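Local coordinates for YaeQ family protein (PDB 2OT9) that is of unknown function, though its YaeQ family belongs to the PDDEXK clan, named after a sequence motif of many nucleases, at residues 134-137 with 138-142. Residues are numbered along the deposited sequence; the frame is centred on the assembly and turned at random.
Sequences QDVL and EVLAK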
loop_
_atom_site.group_PDB
_atom_site.type_symbol
_atom_site.label_atom_id
_atom_site.label_comp_id
_atom_site.label_asym_id
_atom_site.label_seq_id
_atom_site.Cartn_x
_atom_site.Cartn_y
_atom_site.Cartn_z
ATOM N N GLN A 134 -13.486 4.029 -1.285
ATOM C CA GLN A 134 -13.447 4.934 -0.138
ATOM C C GLN A 134 -14.281 4.441 1.039
ATOM O O GLN A 134 -13.897 4.654 2.190
ATOM C CB GLN A 134 -13.835 6.382 -0.512
ATOM C CG GLN A 134 -13.631 7.440 0.644
ATOM C CD GLN A 134 -12.158 7.869 0.934
ATOM O OE1 GLN A 134 -11.898 8.573 1.916
ATOM N NE2 GLN A 134 -11.219 7.458 0.097
ATOM N N ASP A 135 -15.407 3.790 0.757
ATOM C CA ASP A 135 -16.290 3.334 1.838
ATOM C C ASP A 135 -15.588 2.383 2.808
ATOM O O ASP A 135 -15.578 2.646 4.000
ATOM C CB ASP A 135 -17.637 2.778 1.332
ATOM C CG ASP A 135 -17.503 1.544 0.411
ATOM O OD1 ASP A 135 -16.384 1.059 0.119
ATOM O OD2 ASP A 135 -18.570 1.053 -0.033
ATOM N N VAL A 136 -14.977 1.310 2.304
ATOM C CA VAL A 136 -14.305 0.339 3.192
ATOM C C VAL A 136 -13.034 0.929 3.812
ATOM O O VAL A 136 -12.653 0.594 4.938
ATOM C CB VAL A 136 -14.002 -1.014 2.477
ATOM C CG1 VAL A 136 -12.950 -0.860 1.356
ATOM C CG2 VAL A 136 -13.554 -2.079 3.500
ATOM N N LEU A 137 -12.371 1.805 3.069
ATOM C CA LEU A 137 -11.187 2.445 3.593
ATOM C C LEU A 137 -11.568 3.261 4.823
ATOM O O LEU A 137 -10.892 3.186 5.842
ATOM C CB LEU A 137 -10.522 3.331 2.527
ATOM C CG LEU A 137 -9.309 4.125 2.978
ATOM C CD1 LEU A 137 -8.258 3.166 3.578
ATOM C CD2 LEU A 137 -8.750 4.889 1.784
ATOM N N GLU A 138 -12.664 4.007 4.745
ATOM C CA GLU A 138 -13.067 4.837 5.891
ATOM C C GLU A 138 -13.403 4.012 7.130
ATOM O O GLU A 138 -13.018 4.380 8.251
ATOM C CB GLU A 138 -14.200 5.794 5.520
ATOM C CG GLU A 138 -13.641 7.039 4.806
ATOM C CD GLU A 138 -14.712 8.068 4.475
ATOM O OE1 GLU A 138 -15.809 8.013 5.073
ATOM O OE2 GLU A 138 -14.442 8.935 3.615
ATOM N N VAL A 139 -14.091 2.891 6.911
ATOM C CA VAL A 139 -14.399 1.921 7.968
ATOM C C VAL A 139 -13.133 1.357 8.622
ATOM O O VAL A 139 -13.037 1.296 9.854
ATOM C CB VAL A 139 -15.222 0.750 7.400
ATOM C CG1 VAL A 139 -15.221 -0.435 8.369
ATOM C CG2 VAL A 139 -16.636 1.179 7.067
ATOM N N LEU A 140 -12.179 0.918 7.797
ATOM C CA LEU A 140 -10.913 0.375 8.297
ATOM C C LEU A 140 -10.068 1.382 9.066
ATOM O O LEU A 140 -9.487 1.040 10.098
ATOM C CB LEU A 140 -10.085 -0.278 7.175
ATOM C CG LEU A 140 -10.590 -1.649 6.713
ATOM C CD1 LEU A 140 -9.939 -2.036 5.385
ATOM C CD2 LEU A 140 -10.323 -2.733 7.773
ATOM N N ALA A 141 -10.036 2.622 8.580
ATOM C CA ALA A 141 -9.096 3.639 9.050
ATOM C C ALA A 141 -9.562 4.439 10.280
ATOM O O ALA A 141 -8.748 4.862 11.102
ATOM C CB ALA A 141 -8.775 4.607 7.876
ATOM N N LYS A 142 -10.878 4.641 10.375
ATOM C CA LYS A 142 -11.519 5.519 11.344
ATOM C C LYS A 142 -11.050 5.225 12.758
ATOM O O LYS A 142 -11.117 4.074 13.187
ATOM C CB LYS A 142 -13.035 5.283 11.268
ATOM C CG LYS A 142 -13.880 6.219 12.093
ATOM C CD LYS A 142 -15.316 6.174 11.584
ATOM C CE LYS A 142 -15.922 4.760 11.642
ATOM N NZ LYS A 142 -16.623 4.303 10.400
#
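Val136 overlaps Leu140 one turn further along helix 134-141, the two side chains lying alongside each other in the same direction. Their methyl groups meet at 4.1 Å between Val136 CG2 and Leu140 CD1. CG of Leu140 is turned anti to its own carbonyl carbon (chi1 -75°), which lays it 3.5 Å from Val136 O. That same oxygen accepts the backbone N-H of Leu140 at 2.9 Å, so the apolar pair flanks an i to i+4 helical bond.

On the solvent-facing side, the chain of Glu138 runs out straight past CG (chi2 -177°) and brings OE2 to within 3.4 Å of Gln134 CG. Glu138 N also donates to Gln134 O at 2.9 Å. The last turn is closed by Ala141 N on Leu137 O and by Lys142 N on Glu138 O (3.0 Å), after which Lys142 leaves helical geometry.

This is a short amphipathic alpha helix, with Asp135 and Glu138 exposed and Leu137, Leu140 and Ala141 buried. It follows strand 127-131 and presents its apolar residues to helix 37-49 and to the sheet. Leu137, Leu140 and Ala141 pack on Thr41 of helix 37-49; Val136 and Leu140 also meet the sheet at His168 of strand 166-174, and Leu140 reaches on to Val161 of strand 158-163.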